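Local coordinates for hypothetical protein TM0894 (Thermotoga maritima, PDB 1ZTC), which is a putative metallo-beta-lactamase-fold hydrolase with a two-nickel site, probably an endoribonuclease that cleaves RNA by hydrolysis, at residues A[174-179]-A[207-212]; A[181-186]-A[213-218]. All coordinates share one frame; numbering follows the deposited sequence.

Contact 1. Residues A[174-179]-A[207-212]; sequences DITPNR and LVFPHD. With NI (nickel (II) ion), chain E; NI (nickel (II) ion), chain F.
Asp174 OD2 is gripped by two nickel ions and joins them as a single-atom bridge. It lies 2.2 Å from the ion of chain E. The ion of chain F is 2.4 Å from Asp174 OD2. His211 NE2 meets the chain E ion at 2.2 Å. This is the dinuclear centre of the metallo-beta-lactamase fold. His86 also binds the chain E ion, and Asp85 is assigned to the same site; His81, His83 and His152 complete the other. A water also lies between the two ions. The second carboxylate oxygen, Asp174 OD1, sits at the edge of the His211 imidazole, in its plane, and against Pro210 CG. On the far side of the ring, His211 ND1 is hydrogen-bonded to Gly22 O, which helps fix the ring's rotation.

The two loops are also tied through their backbones. His211 N donates to Pro177 O, with a bent N-H...O angle of 135°. Next to it, Arg179 N donates to Asp212 OD2 at 3.0 Å in a nearly straight bond, reaching the anti side of the carboxylate. Asp212 CG lies anti to its own N (chi1 -155°), which carries the carboxylate to the first turn of helix 179-187. The Arg179 guanidinium turns instead to Ala213 O and Pro214 O. Phe209 packs one ring face under the Asn178-Arg179 peptide, with Asn178 C 4.0 Å above the ring centre. Thr176 OG1 lies at the ring edge, in plane. Water 1 accepts from Asn178 ND2 and donates to His211 O at 2.6 Å.

Contact 2. Residues A[181-186]-A[213-218]; sequences SYYDII and APLKPE
The Tyr182 ring is met obliquely by Leu215 CD2, 3.8 Å from Tyr182 CD2. One face of the same ring carries Ile186 CG1, offset toward the rim, from one helical turn further along the same helix. The Tyr183 ring is met by the same leucine methyl, again obliquely, with Leu215 CD2 3.8 Å from Tyr183 CE1. One leucine branch thus touches two neighbouring tyrosines of helix 179-187. The two leucine methyls share the Tyr183 hydroxyl: CD2 is the nearer, and CD1 lies 4.0 Å from Tyr183 OH.

The torsions set the two rings apart. Tyr182 has CG anti to the backbone N (chi1 169°), and its ring reaches the 213-218 loop. Tyr183 has CG beside its N (chi1 -59°), and CE1 and the hydroxyl of its ring come to Leu215 CD2. The side chains of Tyr183 and Leu215 cross at about a right angle.

The Tyr182 hydroxyl ends against Pro217 CB and Glu218 N. Pro217 CB lies 3.6 Å from Tyr182 OH. Glu218 N is at a similar distance, and the two segments form no hydrogen bond with each other. Farther out, Ile186 CD1 meets Glu218 CG at 3.3 Å, a close methyl-to-methylene contact. The Glu218 chain bends at chi2 (-60°), which brings OE2 within 4.5 Å of Tyr183 CE1.

Behind this layer, Tyr182 also packs on Leu207, Phe209 and Leu198. The C-terminal loop runs back beside strand 206-208, with a backbone bond between Leu215 and Leu207. The arrangement is mainly apolar packing of helix 179-187 against the C-terminal tail, at the surface of the metallo-beta-lactamase fold and away from the nickel ions.

How the contacts relate
Contact 1 is buried and contact 2 lies at the surface, with centres about 8 Å apart. Both join the same two parts of the chain: the loop and helix after strand 169-171, and the end of the chain from strand 206-208 onward. Contact 1 takes the metal-binding loop and the start of helix 179-187; contact 2 takes most of the rest of that helix and the tail. The chemistry changes along the way, from metal and hydrogen bonds near the nickel ions to mostly apolar side-chain contacts without a cross-segment hydrogen bond. The two contacts also touch directly, as where Ser181 OG packs against Thr176 C at 3.3 Å.

Contact 1. Residues A[174-179]-A[207-212]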
# COMPACT_ATOMS: atom_id res chain seq x y z
N ASP A 174 -4.67 -20.18 0.81
CA ASP A 174 -5.63 -19.24 0.26
C ASP A 174 -7.05 -19.75 0.14
O ASP A 174 -7.89 -19.04 -0.40
CB ASP A 174 -5.13 -18.77 -1.09
CG ASP A 174 -4.26 -17.53 -0.98
OD1 ASP A 174 -4.22 -16.86 0.05
OD2 ASP A 174 -3.65 -17.18 -1.96
N ILE A 175 -7.33 -20.95 0.63
CA ILE A 175 -8.71 -21.36 0.75
C ILE A 175 -9.45 -20.48 1.79
O ILE A 175 -10.66 -20.36 1.72
CB ILE A 175 -8.85 -22.86 1.11
CG1 ILE A 175 -8.18 -23.14 2.45
CG2 ILE A 175 -8.27 -23.72 -0.01
CD1 ILE A 175 -8.38 -24.55 2.95
N THR A 176 -8.72 -19.93 2.76
CA THR A 176 -9.24 -18.94 3.71
C THR A 176 -8.16 -17.86 3.85
O THR A 176 -7.27 -17.95 4.68
CB THR A 176 -9.50 -19.53 5.11
OG1 THR A 176 -8.32 -20.22 5.55
CG2 THR A 176 -10.69 -20.45 5.14
N PRO A 177 -8.21 -16.84 3.00
CA PRO A 177 -7.09 -15.89 2.96
C PRO A 177 -6.91 -15.03 4.21
O PRO A 177 -5.78 -14.63 4.53
CB PRO A 177 -7.39 -15.04 1.71
CG PRO A 177 -8.76 -15.29 1.37
CD PRO A 177 -9.19 -16.62 1.93
N ASN A 178 -8.02 -14.80 4.92
CA ASN A 178 -8.00 -13.95 6.08
C ASN A 178 -9.12 -14.32 7.05
O ASN A 178 -9.89 -15.23 6.81
CB ASN A 178 -8.09 -12.48 5.65
CG ASN A 178 -9.31 -12.20 4.79
OD1 ASN A 178 -10.38 -12.74 5.01
ND2 ASN A 178 -9.13 -11.37 3.77
N ARG A 179 -9.16 -13.63 8.17
CA ARG A 179 -10.14 -13.91 9.23
C ARG A 179 -11.58 -13.79 8.76
O ARG A 179 -12.43 -14.61 9.12
CB ARG A 179 -9.92 -12.94 10.40
CG ARG A 179 -8.57 -13.14 11.09
CD ARG A 179 -8.19 -11.95 12.00
NE ARG A 179 -7.02 -12.30 12.79
CZ ARG A 179 -6.69 -11.70 13.93
NH1 ARG A 179 -7.43 -10.70 14.39
NH2 ARG A 179 -5.62 -12.09 14.63
N LEU A 207 -5.14 -21.15 13.69
CA LEU A 207 -5.29 -21.00 12.23
C LEU A 207 -4.32 -19.94 11.74
O LEU A 207 -4.35 -18.80 12.21
CB LEU A 207 -6.70 -20.54 11.89
CG LEU A 207 -7.80 -21.58 12.15
CD1 LEU A 207 -9.12 -20.88 12.46
CD2 LEU A 207 -7.92 -22.56 10.98
N VAL A 208 -3.45 -20.33 10.82
CA VAL A 208 -2.50 -19.40 10.22
C VAL A 208 -2.94 -19.12 8.79
O VAL A 208 -2.78 -19.95 7.90
CB VAL A 208 -1.06 -19.95 10.28
CG1 VAL A 208 -0.07 -19.03 9.52
CG2 VAL A 208 -0.61 -20.11 11.75
N PHE A 209 -3.49 -17.92 8.59
CA PHE A 209 -3.97 -17.47 7.29
C PHE A 209 -2.81 -16.85 6.49
O PHE A 209 -1.80 -16.43 7.06
CB PHE A 209 -5.06 -16.41 7.46
CG PHE A 209 -6.18 -16.83 8.36
CD1 PHE A 209 -7.06 -17.84 7.98
CD2 PHE A 209 -6.39 -16.20 9.56
CE1 PHE A 209 -8.10 -18.22 8.82
CE2 PHE A 209 -7.42 -16.57 10.38
CZ PHE A 209 -8.27 -17.58 10.02
N PRO A 210 -2.91 -16.87 5.17
CA PRO A 210 -1.82 -16.32 4.34
C PRO A 210 -1.81 -14.80 4.20
O PRO A 210 -0.79 -14.26 3.75
CB PRO A 210 -2.09 -16.98 2.98
CG PRO A 210 -3.61 -17.16 2.97
CD PRO A 210 -3.94 -17.54 4.35
N HIS A 211 -2.91 -14.14 4.51
CA HIS A 211 -3.03 -12.67 4.34
C HIS A 211 -3.72 -12.01 5.50
O HIS A 211 -4.46 -11.04 5.32
CB HIS A 211 -3.77 -12.35 3.02
CG HIS A 211 -3.08 -12.92 1.85
ND1 HIS A 211 -1.87 -12.42 1.40
CD2 HIS A 211 -3.34 -14.03 1.10
CE1 HIS A 211 -1.43 -13.18 0.40
NE2 HIS A 211 -2.29 -14.17 0.23
N ASP A 212 -3.45 -12.53 6.70
CA ASP A 212 -3.95 -11.92 7.91
C ASP A 212 -3.15 -12.45 9.09
O ASP A 212 -2.36 -13.37 8.92
CB ASP A 212 -5.44 -12.23 8.08
CG ASP A 212 -6.17 -11.21 8.92
OD1 ASP A 212 -5.52 -10.35 9.59
OD2 ASP A 212 -7.41 -11.25 8.88
NI NI E . -2.34 -15.47 -1.56
NI NI F . -3.37 -17.55 -4.26
O HOH W 1 -6.39 -10.02 3.91
O HOH W 2 -3.58 -13.79 -3.09
O HOH W 3 -1.98 -15.88 -3.99
O HOH W 4 -4.55 -15.46 -4.61

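Contact 2. Residues A[181-186]-A[213-218]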
# COMPACT_ATOMS: atom_id res chain seq x y z
N SER A 181 -12.79 -14.41 5.85
CA SER A 181 -13.21 -15.57 5.04
C SER A 181 -13.50 -16.74 5.95
O SER A 181 -14.42 -17.53 5.70
CB SER A 181 -12.17 -15.94 4.00
OG SER A 181 -10.94 -16.20 4.61
N TYR A 182 -12.74 -16.86 7.02
CA TYR A 182 -13.00 -17.89 8.00
C TYR A 182 -14.34 -17.66 8.71
O TYR A 182 -15.10 -18.58 8.92
CB TYR A 182 -11.85 -17.97 9.01
CG TYR A 182 -12.14 -18.83 10.22
CD1 TYR A 182 -12.24 -20.21 10.11
CD2 TYR A 182 -12.30 -18.26 11.49
CE1 TYR A 182 -12.51 -21.00 11.19
CE2 TYR A 182 -12.55 -19.05 12.60
CZ TYR A 182 -12.65 -20.42 12.44
OH TYR A 182 -12.91 -21.21 13.53
N TYR A 183 -14.60 -16.43 9.12
CA TYR A 183 -15.88 -16.12 9.74
C TYR A 183 -17.05 -16.41 8.78
O TYR A 183 -18.11 -16.81 9.22
CB TYR A 183 -15.98 -14.65 10.20
CG TYR A 183 -14.94 -14.20 11.21
CD1 TYR A 183 -14.47 -15.05 12.22
CD2 TYR A 183 -14.44 -12.90 11.18
CE1 TYR A 183 -13.53 -14.61 13.15
CE2 TYR A 183 -13.49 -12.46 12.10
CZ TYR A 183 -13.05 -13.32 13.07
OH TYR A 183 -12.12 -12.86 13.97
N ASP A 184 -16.88 -16.17 7.50
CA ASP A 184 -17.96 -16.48 6.54
C ASP A 184 -18.32 -17.96 6.57
O ASP A 184 -19.49 -18.31 6.58
CB ASP A 184 -17.58 -16.05 5.13
CG ASP A 184 -17.45 -14.53 5.01
OD1 ASP A 184 -18.03 -13.77 5.86
OD2 ASP A 184 -16.77 -14.10 4.08
N ILE A 185 -17.31 -18.82 6.62
CA ILE A 185 -17.52 -20.26 6.79
C ILE A 185 -18.28 -20.60 8.07
O ILE A 185 -19.29 -21.29 8.06
CB ILE A 185 -16.17 -20.98 6.75
CG1 ILE A 185 -15.56 -20.96 5.35
CG2 ILE A 185 -16.31 -22.40 7.29
CD1 ILE A 185 -16.08 -22.01 4.44
N ILE A 186 -17.82 -20.07 9.19
CA ILE A 186 -18.52 -20.27 10.46
C ILE A 186 -19.97 -19.81 10.43
O ILE A 186 -20.82 -20.45 11.05
CB ILE A 186 -17.84 -19.50 11.61
CG1 ILE A 186 -16.59 -20.23 12.05
CG2 ILE A 186 -18.81 -19.34 12.85
CD1 ILE A 186 -15.74 -19.35 12.88
N ALA A 213 -3.33 -11.83 10.25
CA ALA A 213 -2.79 -12.33 11.49
C ALA A 213 -3.52 -13.64 11.85
O ALA A 213 -4.68 -13.82 11.51
CB ALA A 213 -2.97 -11.29 12.60
N PRO A 214 -2.84 -14.56 12.55
CA PRO A 214 -3.47 -15.86 12.86
C PRO A 214 -4.53 -15.76 13.92
O PRO A 214 -4.62 -14.76 14.61
CB PRO A 214 -2.30 -16.72 13.34
CG PRO A 214 -1.30 -15.75 13.87
CD PRO A 214 -1.47 -14.46 13.09
N LEU A 215 -5.32 -16.81 14.07
CA LEU A 215 -6.45 -16.77 14.96
C LEU A 215 -6.60 -18.10 15.71
O LEU A 215 -6.45 -19.15 15.14
CB LEU A 215 -7.68 -16.49 14.10
CG LEU A 215 -8.95 -16.01 14.75
CD1 LEU A 215 -8.78 -14.59 15.31
CD2 LEU A 215 -10.06 -16.07 13.70
N LYS A 216 -6.86 -18.02 17.00
CA LYS A 216 -7.35 -19.19 17.74
C LYS A 216 -8.76 -19.47 17.29
O LYS A 216 -9.61 -18.60 17.38
CB LYS A 216 -7.48 -18.89 19.21
CG LYS A 216 -6.22 -18.82 19.96
CD LYS A 216 -6.57 -18.89 21.46
CE LYS A 216 -5.48 -18.27 22.32
NZ LYS A 216 -5.96 -17.96 23.71
N PRO A 217 -9.03 -20.69 16.82
CA PRO A 217 -10.41 -20.97 16.44
C PRO A 217 -11.46 -20.91 17.54
O PRO A 217 -11.14 -20.97 18.73
CB PRO A 217 -10.34 -22.38 15.84
CG PRO A 217 -9.11 -22.95 16.32
CD PRO A 217 -8.15 -21.84 16.60
N GLU A 218 -12.69 -20.72 17.05
CA GLU A 218 -13.93 -20.81 17.83
C GLU A 218 -14.07 -22.21 18.41
O GLU A 218 -13.76 -23.19 17.74
CB GLU A 218 -15.15 -20.54 16.91
CG GLU A 218 -15.15 -19.20 16.14
CD GLU A 218 -15.11 -17.96 17.06
OE1 GLU A 218 -15.96 -17.87 17.98
OE2 GLU A 218 -14.23 -17.08 16.84